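Local coordinates for ABC transporter ATP-binding protein (Leptospira interrogans serovar Copenhageni, PDB 4HZI) that probably binds and hydrolyses ATP as the ATPase subunit of an orphan ABC transporter involved in manganese utilization and tolerance, at residues S33-E38 with G89-F94; N60-L65 with D239-A244; V64-N69 with H232-I237; L195-P200 with F225-I230. One frame throughout, in Å; residues are numbered along the deposited sequence.

Contacts 2, 3 and 4 share one mixed sheet, in which strand 62-67 lies between strands 227-231 and 243-248. Contacts 2 and 3 both use V64 and have centres about 12 Å apart. Contact 4 adds the next strand, 194-198, its centre about 9 Å from that of contact 2; S227 OG is hydrogen-bonded to H62 and Y241 there. Contact 1 stands apart in the antiparallel sheet, about 22 Å from contact 3 between centres, but L34 packs on T226 of contact 4. The probable nucleotide site lies at the ends of contacts 3 and 4, where H232 bonds E199 and the N69 side chain comes within about 4 Å of a bound sulfate.

Contact 1. Residues S33-E38 with G89-F94; sequences SLLSLE and GTIRLF
L34 and F94 pack together at one end of this antiparallel pairing. CG of L34 lies 3.6 Å from CZ of the F94 ring, while L34 CD2 runs alongside the L93 side chain. The L34 carbonyl oxygen sits over a face of the same ring and also takes the F94 N-H in a short, nearly straight bond (F94 N to L34 O 2.7 Å, 170° at the hydrogen), although the donor stands 31° out of the carbonyl plane. Farther along, L37 and I91 point the same way, with L37 CD1 3.8 Å from I91 CD1. On the reverse face, S36 OG lies between its own backbone N and carbonyl carbon (chi1 61°), which sets it 3.6 Å from R92 CB. The E38 carboxylate faces the edge of the R92 guanidinium, but E38 OE1 to R92 NE, at 4.4 Å, is too long for a salt bridge. Non-hydrogen-bonded pairs L35-L93 and L37-I91 alternate with hydrogen-bonded pairs S36-R92 and E38-T90, within the antiparallel beta subdomain characteristic of ABC ATPases. A water links S36 OG to T90 O, donating to the carbonyl. A classic beta bulge turns both L34 and L35 to I57 of strand 53-58, and S33 OG bonds E56 there. Helix 73-80 covers the face that carries L37 and I91: L76 meets L37, while L79 and I80 meet I91.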
# COMPACT_ATOMS: atom_id res chain seq x y z
N SER A 33 -12.56 14.59 27.85
CA SER A 33 -12.97 14.02 26.56
C SER A 33 -12.57 15.04 25.48
O SER A 33 -13.05 16.17 25.51
CB SER A 33 -14.47 13.80 26.52
OG SER A 33 -14.86 13.40 25.20
N LEU A 34 -11.69 14.66 24.56
CA LEU A 34 -11.16 15.64 23.59
C LEU A 34 -11.98 15.55 22.26
O LEU A 34 -12.40 16.54 21.75
CB LEU A 34 -9.66 15.39 23.34
CG LEU A 34 -8.93 16.45 22.52
CD1 LEU A 34 -7.45 16.58 22.92
CD2 LEU A 34 -9.06 16.10 21.05
N LEU A 35 -12.14 14.36 21.74
CA LEU A 35 -13.00 14.13 20.55
C LEU A 35 -14.09 13.12 20.92
O LEU A 35 -13.82 12.04 21.49
CB LEU A 35 -12.19 13.58 19.40
CG LEU A 35 -13.00 13.31 18.12
CD1 LEU A 35 -13.50 14.62 17.54
CD2 LEU A 35 -12.23 12.53 17.09
N SER A 36 -15.33 13.44 20.60
CA SER A 36 -16.39 12.48 20.82
C SER A 36 -17.38 12.49 19.66
O SER A 36 -17.75 13.56 19.19
CB SER A 36 -17.14 12.70 22.11
OG SER A 36 -17.76 13.93 22.16
N LEU A 37 -17.72 11.29 19.23
CA LEU A 37 -18.75 11.08 18.22
C LEU A 37 -19.82 10.21 18.87
O LEU A 37 -19.52 9.16 19.45
CB LEU A 37 -18.19 10.35 17.03
CG LEU A 37 -17.37 11.19 16.05
CD1 LEU A 37 -16.02 11.61 16.64
CD2 LEU A 37 -17.16 10.45 14.77
N GLU A 38 -21.06 10.67 18.79
CA GLU A 38 -22.21 9.90 19.30
C GLU A 38 -23.24 9.70 18.17
O GLU A 38 -23.83 10.68 17.71
CB GLU A 38 -22.85 10.68 20.43
CG GLU A 38 -21.92 10.88 21.62
CD GLU A 38 -22.59 11.57 22.79
OE1 GLU A 38 -23.11 12.69 22.63
OE2 GLU A 38 -22.58 10.98 23.89
N GLY A 89 -26.61 12.66 14.51
CA GLY A 89 -25.67 12.39 15.59
C GLY A 89 -24.91 13.63 15.98
O GLY A 89 -25.10 14.70 15.41
N THR A 90 -24.01 13.49 16.96
CA THR A 90 -23.36 14.62 17.55
C THR A 90 -21.85 14.38 17.60
O THR A 90 -21.43 13.28 17.95
CB THR A 90 -23.86 14.85 18.98
OG1 THR A 90 -25.28 15.05 18.96
CG2 THR A 90 -23.21 16.06 19.60
N ILE A 91 -21.08 15.40 17.24
CA ILE A 91 -19.60 15.33 17.28
C ILE A 91 -19.14 16.57 18.01
O ILE A 91 -19.69 17.68 17.82
CB ILE A 91 -19.00 15.13 15.88
CG1 ILE A 91 -17.46 15.24 15.95
CG2 ILE A 91 -19.59 16.12 14.88
CD1 ILE A 91 -16.78 14.76 14.70
N ARG A 92 -18.17 16.39 18.93
CA ARG A 92 -17.71 17.47 19.75
C ARG A 92 -16.19 17.45 19.82
O ARG A 92 -15.57 16.37 19.83
CB ARG A 92 -18.21 17.32 21.18
CG ARG A 92 -19.70 17.41 21.39
CD ARG A 92 -20.04 17.06 22.84
NE ARG A 92 -21.46 16.79 22.97
CZ ARG A 92 -22.39 17.69 23.27
NH1 ARG A 92 -22.07 18.97 23.50
NH2 ARG A 92 -23.66 17.30 23.36
N LEU A 93 -15.63 18.65 19.88
CA LEU A 93 -14.27 18.88 20.27
C LEU A 93 -14.34 19.47 21.67
O LEU A 93 -14.96 20.53 21.91
CB LEU A 93 -13.58 19.79 19.24
CG LEU A 93 -12.11 20.12 19.50
CD1 LEU A 93 -11.27 18.84 19.45
CD2 LEU A 93 -11.64 21.14 18.48
N PHE A 94 -13.77 18.75 22.62
CA PHE A 94 -13.97 19.05 24.05
C PHE A 94 -15.47 19.19 24.30
O PHE A 94 -16.24 18.31 23.90
CB PHE A 94 -13.12 20.27 24.49
CG PHE A 94 -11.61 20.04 24.40
CD1 PHE A 94 -10.97 19.17 25.27
CD2 PHE A 94 -10.85 20.70 23.44
CE1 PHE A 94 -9.60 18.95 25.18
CE2 PHE A 94 -9.48 20.49 23.34
CZ PHE A 94 -8.86 19.61 24.21
O HOH W 1 -15.56 15.76 23.20
O HOH W 2 -20.41 13.66 20.74
O HOH W 3 -26.06 11.64 19.05

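Contact 2. Residues N60-L65 with D239-A244; sequences NEHCVL and DFYSKA
H62 O accepts the N-H of S242 (H62 O to S242 N 3.0 Å) and a second, weak bond from K243 N, so one carbonyl grips the chain where it enters strand 243-248. Two residues on, V64 N donates to K243 O over 2.9 Å, and the strands run parallel with C63 beside K243 and V64 beside A244. Before that register begins, residues 239-242 are still loop, and the aromatic side chains of F240 and Y241 form a triangular cluster with H62. The F240 edge points at a face of the imidazole in a T-shaped stack, ring centroids 4.9 Å apart and planes at 80°. H62 in turn sets its own edge toward the face of Y241, with planes at 78°, and its CB also lies over that phenol ring. With CG anti to its carbonyl carbon (chi1 -65°), the imidazole is brought up against both aromatics, a face to F240 and an edge to Y241. V64 crosses Y241 at about a right angle, CG2 pressing to 3.4 Å from Y241 CB. On the C63-K243 face, the charges of E61 and K243 do not touch; a water bridges them, 2.6 Å from E61 OE2 and 2.9 Å from K243 NZ. Another water joins H62 N to S242 OG. Strand 227-231 flanks strand 62-67 on the side away from strand 243-248, and its S227 OG bonds both H62 ND1 and Y241 OH. H220 of helix 206-222 stacks on F240, and F225 meets H62 edge-to-face.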
# COMPACT_ATOMS: atom_id res chain seq x y z
N ASN A 60 -4.43 13.12 25.34
CA ASN A 60 -3.23 12.27 25.40
C ASN A 60 -3.44 10.78 25.13
O ASN A 60 -2.54 9.95 25.37
CB ASN A 60 -2.45 12.54 26.72
CG ASN A 60 -1.98 13.99 26.82
OD1 ASN A 60 -1.70 14.64 25.82
ND2 ASN A 60 -1.88 14.49 28.04
N GLU A 61 -4.60 10.41 24.59
CA GLU A 61 -4.77 9.09 24.04
C GLU A 61 -4.36 9.00 22.55
O GLU A 61 -4.40 9.99 21.75
CB GLU A 61 -6.22 8.58 24.18
CG GLU A 61 -6.65 8.41 25.61
CD GLU A 61 -7.99 7.70 25.71
OE1 GLU A 61 -8.85 7.91 24.80
OE2 GLU A 61 -8.17 6.95 26.71
N HIS A 62 -3.95 7.80 22.18
CA HIS A 62 -3.57 7.49 20.82
C HIS A 62 -4.52 6.34 20.40
O HIS A 62 -4.47 5.23 20.92
CB HIS A 62 -2.08 7.13 20.78
CG HIS A 62 -1.22 8.29 21.15
ND1 HIS A 62 -1.10 9.41 20.33
CD2 HIS A 62 -0.56 8.59 22.30
CE1 HIS A 62 -0.34 10.31 20.93
NE2 HIS A 62 0.00 9.83 22.13
N CYS A 63 -5.38 6.66 19.42
CA CYS A 63 -6.44 5.76 18.98
C CYS A 63 -6.23 5.40 17.51
O CYS A 63 -5.94 6.27 16.71
CB CYS A 63 -7.79 6.45 19.15
SG CYS A 63 -9.18 5.35 18.75
N VAL A 64 -6.34 4.13 17.17
CA VAL A 64 -6.25 3.70 15.78
C VAL A 64 -7.66 3.45 15.23
O VAL A 64 -8.50 2.84 15.90
CB VAL A 64 -5.54 2.35 15.60
CG1 VAL A 64 -5.27 2.04 14.11
CG2 VAL A 64 -4.30 2.23 16.38
N LEU A 65 -7.88 3.86 13.99
CA LEU A 65 -9.09 3.46 13.23
C LEU A 65 -8.65 2.45 12.19
O LEU A 65 -7.92 2.79 11.24
CB LEU A 65 -9.73 4.68 12.59
CG LEU A 65 -10.96 4.54 11.70
CD1 LEU A 65 -12.15 4.18 12.54
CD2 LEU A 65 -11.24 5.85 10.95
N ASP A 239 3.52 0.81 18.63
CA ASP A 239 3.19 0.32 19.95
C ASP A 239 2.49 1.28 20.91
O ASP A 239 1.85 0.83 21.85
CB ASP A 239 4.46 -0.22 20.65
CG ASP A 239 5.46 0.90 21.08
OD1 ASP A 239 5.35 2.09 20.69
OD2 ASP A 239 6.40 0.55 21.84
N PHE A 240 2.58 2.59 20.71
CA PHE A 240 1.96 3.48 21.69
C PHE A 240 0.43 3.69 21.50
O PHE A 240 -0.20 4.37 22.26
CB PHE A 240 2.69 4.81 21.80
CG PHE A 240 2.74 5.61 20.56
CD1 PHE A 240 1.68 6.45 20.20
CD2 PHE A 240 3.85 5.59 19.77
CE1 PHE A 240 1.73 7.21 19.05
CE2 PHE A 240 3.91 6.34 18.60
CZ PHE A 240 2.84 7.15 18.22
N TYR A 241 -0.13 3.11 20.45
CA TYR A 241 -1.59 3.12 20.24
C TYR A 241 -2.26 2.20 21.23
O TYR A 241 -2.01 0.99 21.27
CB TYR A 241 -1.95 2.80 18.76
CG TYR A 241 -1.71 4.07 17.98
CD1 TYR A 241 -2.67 5.07 17.94
CD2 TYR A 241 -0.47 4.32 17.39
CE1 TYR A 241 -2.39 6.30 17.34
CE2 TYR A 241 -0.19 5.54 16.79
CZ TYR A 241 -1.12 6.52 16.75
OH TYR A 241 -0.78 7.74 16.14
N SER A 242 -3.09 2.77 22.08
CA SER A 242 -3.69 1.99 23.17
C SER A 242 -5.19 1.69 23.02
O SER A 242 -5.75 0.89 23.78
CB SER A 242 -3.48 2.77 24.47
OG SER A 242 -4.30 3.93 24.52
N LYS A 243 -5.85 2.35 22.07
CA LYS A 243 -7.32 2.23 21.86
C LYS A 243 -7.52 2.02 20.37
O LYS A 243 -6.68 2.48 19.57
CB LYS A 243 -8.05 3.52 22.20
CG LYS A 243 -7.89 4.03 23.61
CD LYS A 243 -8.75 3.23 24.56
CE LYS A 243 -10.22 3.59 24.41
NZ LYS A 243 -10.88 3.64 25.74
N ALA A 244 -8.62 1.39 19.99
CA ALA A 244 -8.91 1.23 18.56
C ALA A 244 -10.41 1.29 18.32
O ALA A 244 -11.25 1.05 19.22
CB ALA A 244 -8.35 -0.05 18.04
O HOH W 4 -10.34 5.83 27.64
O HOH W 5 -6.16 4.13 26.23
O HOH W 6 -2.95 6.17 24.59

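Contact 3. Residues V64-N69 with H232-I237; sequences VLLGRN and HRPEEI
V64 opens the contact by setting both methyls against I237: CG2 lies 3.6 Å from I237 CG2, and CG1 faces I237 CD1 at 3.8 Å. L66, its CG anti to the backbone N (chi1 179°), reaches to the 3-10 turn at 234-236 and crosses P234 at about a right angle. Its CD1 is 4.0 Å from P234 CD and also rests on the H232 carbonyl carbon. At G67 the backbone itself makes the contact, for G67 O approaches H232 CB to 3.2 Å. N69 then closes over the imidazole: OD1 stands 3.5 Å above one face of the H232 ring, toward its rim, with amide and ring planes 59° apart. H232 ND1 is hydrogen-bonded to E199 OE2, which limits the ring's rotation. The sequence and position of H232 fit the H-loop, or switch region, of ABC ATPases, and G67 opens a probable Walker A P-loop; the sulfate near N69 is consistent with a phosphate pocket. The second subunit reaches this edge too, D205 of that chain accepting a bond from N69 N and packing on H232. Behind the apolar part, T231 of strand 227-231 touches V64, L66 and I237, while Y271 of helix 264-271 packs against both L66 and P234.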
# COMPACT_ATOMS: atom_id res chain seq x y z
N VAL A 64 -6.34 4.13 17.17
CA VAL A 64 -6.25 3.70 15.78
C VAL A 64 -7.66 3.45 15.23
O VAL A 64 -8.50 2.84 15.90
CB VAL A 64 -5.54 2.35 15.60
CG1 VAL A 64 -5.27 2.04 14.11
CG2 VAL A 64 -4.30 2.23 16.38
N LEU A 65 -7.88 3.86 13.99
CA LEU A 65 -9.09 3.46 13.23
C LEU A 65 -8.65 2.45 12.19
O LEU A 65 -7.92 2.79 11.24
CB LEU A 65 -9.73 4.68 12.59
CG LEU A 65 -10.96 4.54 11.70
CD1 LEU A 65 -12.15 4.18 12.54
CD2 LEU A 65 -11.24 5.85 10.95
N LEU A 66 -8.98 1.19 12.42
CA LEU A 66 -8.60 0.10 11.52
C LEU A 66 -9.83 -0.31 10.73
O LEU A 66 -10.89 -0.64 11.29
CB LEU A 66 -8.06 -1.11 12.27
CG LEU A 66 -7.64 -2.33 11.46
CD1 LEU A 66 -6.39 -2.08 10.60
CD2 LEU A 66 -7.38 -3.57 12.31
N GLY A 67 -9.73 -0.23 9.40
CA GLY A 67 -10.90 -0.58 8.60
C GLY A 67 -10.52 -1.24 7.32
O GLY A 67 -9.44 -1.05 6.85
N ARG A 68 -11.41 -2.04 6.77
CA ARG A 68 -11.26 -2.59 5.42
C ARG A 68 -11.24 -1.51 4.36
O ARG A 68 -11.72 -0.40 4.59
CB ARG A 68 -12.43 -3.53 5.13
CG ARG A 68 -12.69 -4.59 6.21
CD ARG A 68 -11.97 -5.86 5.92
NE ARG A 68 -12.46 -6.38 4.67
CZ ARG A 68 -13.47 -7.25 4.52
NH1 ARG A 68 -14.16 -7.74 5.58
NH2 ARG A 68 -13.79 -7.63 3.28
N ASN A 69 -10.70 -1.78 3.17
CA ASN A 69 -10.90 -0.74 2.14
C ASN A 69 -12.37 -0.68 1.78
O ASN A 69 -13.14 -1.65 1.90
CB ASN A 69 -10.02 -0.84 0.90
CG ASN A 69 -8.56 -0.52 1.19
OD1 ASN A 69 -8.17 0.50 1.89
ND2 ASN A 69 -7.73 -1.42 0.69
N HIS A 232 -5.47 0.53 7.05
CA HIS A 232 -6.03 -0.78 6.73
C HIS A 232 -5.04 -1.90 6.95
O HIS A 232 -5.34 -3.04 6.69
CB HIS A 232 -6.63 -0.85 5.33
CG HIS A 232 -5.62 -0.77 4.23
ND1 HIS A 232 -5.19 0.43 3.73
CD2 HIS A 232 -5.03 -1.73 3.47
CE1 HIS A 232 -4.34 0.22 2.74
NE2 HIS A 232 -4.21 -1.07 2.57
N ARG A 233 -3.86 -1.59 7.52
CA ARG A 233 -2.83 -2.60 7.70
C ARG A 233 -2.33 -2.66 9.13
O ARG A 233 -1.57 -1.79 9.54
CB ARG A 233 -1.62 -2.28 6.82
CG ARG A 233 -1.88 -2.48 5.34
CD ARG A 233 -0.53 -2.41 4.60
NE ARG A 233 -0.80 -2.17 3.20
CZ ARG A 233 -0.82 -3.11 2.25
NH1 ARG A 233 -0.52 -4.39 2.50
NH2 ARG A 233 -1.12 -2.74 1.01
N PRO A 234 -2.70 -3.72 9.87
CA PRO A 234 -2.33 -3.80 11.28
C PRO A 234 -0.84 -3.67 11.54
O PRO A 234 -0.45 -3.08 12.57
CB PRO A 234 -2.84 -5.18 11.68
CG PRO A 234 -4.05 -5.33 10.87
CD PRO A 234 -3.67 -4.78 9.53
N GLU A 235 -0.01 -4.09 10.59
CA GLU A 235 1.45 -4.02 10.80
C GLU A 235 2.04 -2.63 10.82
O GLU A 235 3.17 -2.46 11.25
CB GLU A 235 2.23 -4.90 9.77
CG GLU A 235 2.10 -4.45 8.33
CD GLU A 235 0.83 -5.00 7.63
OE1 GLU A 235 -0.21 -5.39 8.27
OE2 GLU A 235 0.89 -5.06 6.41
N GLU A 236 1.26 -1.63 10.41
CA GLU A 236 1.66 -0.23 10.38
C GLU A 236 1.44 0.50 11.69
O GLU A 236 1.64 1.72 11.73
CB GLU A 236 0.85 0.51 9.31
CG GLU A 236 1.26 0.17 7.90
CD GLU A 236 0.39 0.81 6.83
OE1 GLU A 236 -0.55 1.60 7.14
OE2 GLU A 236 0.70 0.54 5.67
N ILE A 237 0.92 -0.19 12.71
CA ILE A 237 0.45 0.49 13.93
C ILE A 237 1.56 0.48 14.98
O ILE A 237 1.88 -0.56 15.50
CB ILE A 237 -0.78 -0.22 14.54
CG1 ILE A 237 -1.94 -0.18 13.54
CG2 ILE A 237 -1.19 0.48 15.81
CD1 ILE A 237 -3.09 -1.08 13.86

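Contact 4. Residues L195-P200 with F225-I230; sequences LIMDEP and FTSLYI
M197 and Y229 are paired neighbours in a parallel strand pair of a beta-alpha-beta unit within the mixed sheet, strand 194-198 and strand 227-231 joined through helix 206-222, and LIMDEP fits the Walker B motif of ABC ATPases. The two axes are 8° from parallel and 4.8 Å apart. M197 lays its CB near Y229 CD2 and its sulfur obliquely beside the ring, 5.5 Å from SD to the Y229 centroid, a Met-aromatic contact. CE turns back to S227, 4.0 Å from its CB. P200 sets CD over one face of the Y229 ring, near its rim, while CG comes within 3.5 Å of Y229 CE2; Y229 CG stands anti to the backbone N (chi1 -169°), which swings the phenol toward the proline. On the other face of the sheet, D198 OD1 rests 3.8 Å from I230 CG2, and K73 and V77 of helix 73-80 lie on I230. Backbone bonds run the length of the pair: L195 N donates to T226 O and M197 N to L228 O, while L195 O accepts from L228 N, and I230 N gives to M197 O over 2.8 Å. E199 N, beyond the strand, donates to I230 O. The closest carbon approach is I196 CG2 to I230 CD1, 3.3 Å, shorter than ordinary van der Waals contact.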
# COMPACT_ATOMS: atom_id res chain seq x y z
N LEU A 195 -4.02 15.35 16.39
CA LEU A 195 -3.46 15.06 15.09
C LEU A 195 -4.16 13.88 14.45
O LEU A 195 -4.37 12.83 15.06
CB LEU A 195 -1.98 14.73 15.24
CG LEU A 195 -1.24 14.22 14.01
CD1 LEU A 195 -1.31 15.16 12.81
CD2 LEU A 195 0.21 14.05 14.42
N ILE A 196 -4.51 14.04 13.19
CA ILE A 196 -4.99 12.91 12.41
C ILE A 196 -3.93 12.45 11.43
O ILE A 196 -3.47 13.23 10.60
CB ILE A 196 -6.26 13.26 11.60
CG1 ILE A 196 -7.38 13.76 12.49
CG2 ILE A 196 -6.68 12.04 10.81
CD1 ILE A 196 -8.61 14.25 11.70
N MET A 197 -3.51 11.19 11.52
CA MET A 197 -2.58 10.63 10.56
C MET A 197 -3.32 9.62 9.68
O MET A 197 -3.65 8.52 10.09
CB MET A 197 -1.40 9.96 11.25
CG MET A 197 -0.51 11.00 11.92
SD MET A 197 0.84 10.19 12.72
CE MET A 197 0.10 10.09 14.34
N ASP A 198 -3.60 10.05 8.46
CA ASP A 198 -4.45 9.33 7.54
C ASP A 198 -3.59 8.48 6.59
O ASP A 198 -3.06 9.02 5.61
CB ASP A 198 -5.28 10.37 6.76
CG ASP A 198 -6.35 9.76 5.87
OD1 ASP A 198 -6.58 8.53 5.94
OD2 ASP A 198 -6.96 10.54 5.09
N GLU A 199 -3.38 7.21 6.93
CA GLU A 199 -2.62 6.28 6.09
C GLU A 199 -1.18 6.81 5.87
O GLU A 199 -0.71 6.87 4.73
CB GLU A 199 -3.32 6.15 4.73
CG GLU A 199 -4.68 5.47 4.84
CD GLU A 199 -4.56 3.96 4.90
OE1 GLU A 199 -3.41 3.45 5.01
OE2 GLU A 199 -5.61 3.27 4.85
N PRO A 200 -0.52 7.28 6.94
CA PRO A 200 0.79 7.92 6.81
C PRO A 200 1.86 6.98 6.26
O PRO A 200 2.87 7.50 5.76
CB PRO A 200 1.14 8.28 8.25
CG PRO A 200 0.48 7.22 9.04
CD PRO A 200 -0.86 7.06 8.35
N PHE A 225 0.97 13.92 23.43
CA PHE A 225 0.08 14.46 22.37
C PHE A 225 -1.13 13.52 22.15
O PHE A 225 -1.24 12.50 22.84
CB PHE A 225 0.82 14.76 21.05
CG PHE A 225 1.30 13.54 20.27
CD1 PHE A 225 2.32 12.73 20.72
CD2 PHE A 225 0.74 13.24 19.02
CE1 PHE A 225 2.78 11.67 19.96
CE2 PHE A 225 1.18 12.16 18.27
CZ PHE A 225 2.18 11.34 18.74
N THR A 226 -2.06 13.94 21.32
CA THR A 226 -3.32 13.18 21.12
C THR A 226 -3.42 12.89 19.62
O THR A 226 -3.17 13.78 18.81
CB THR A 226 -4.58 13.96 21.56
OG1 THR A 226 -4.43 14.39 22.92
CG2 THR A 226 -5.81 13.07 21.52
N SER A 227 -3.77 11.66 19.26
CA SER A 227 -3.82 11.29 17.86
C SER A 227 -4.82 10.23 17.48
O SER A 227 -5.21 9.40 18.29
CB SER A 227 -2.42 10.90 17.36
OG SER A 227 -2.04 9.62 17.75
N LEU A 228 -5.15 10.25 16.20
CA LEU A 228 -5.99 9.27 15.54
C LEU A 228 -5.25 8.81 14.32
O LEU A 228 -4.94 9.59 13.47
CB LEU A 228 -7.33 9.90 15.12
CG LEU A 228 -8.30 9.02 14.35
CD1 LEU A 228 -8.75 7.81 15.15
CD2 LEU A 228 -9.54 9.81 13.94
N TYR A 229 -4.94 7.54 14.26
CA TYR A 229 -4.14 6.92 13.22
C TYR A 229 -5.06 6.04 12.40
O TYR A 229 -5.70 5.11 12.91
CB TYR A 229 -3.07 6.07 13.88
CG TYR A 229 -1.95 5.54 13.01
CD1 TYR A 229 -2.11 4.36 12.26
CD2 TYR A 229 -0.71 6.17 12.96
CE1 TYR A 229 -1.07 3.86 11.49
CE2 TYR A 229 0.33 5.66 12.19
CZ TYR A 229 0.14 4.54 11.44
OH TYR A 229 1.17 4.04 10.69
N ILE A 230 -5.11 6.31 11.11
CA ILE A 230 -6.02 5.59 10.21
C ILE A 230 -5.26 4.68 9.27
O ILE A 230 -4.36 5.12 8.55
CB ILE A 230 -6.83 6.62 9.40
CG1 ILE A 230 -7.63 7.51 10.39
CG2 ILE A 230 -7.82 5.93 8.44
CD1 ILE A 230 -7.38 8.92 10.16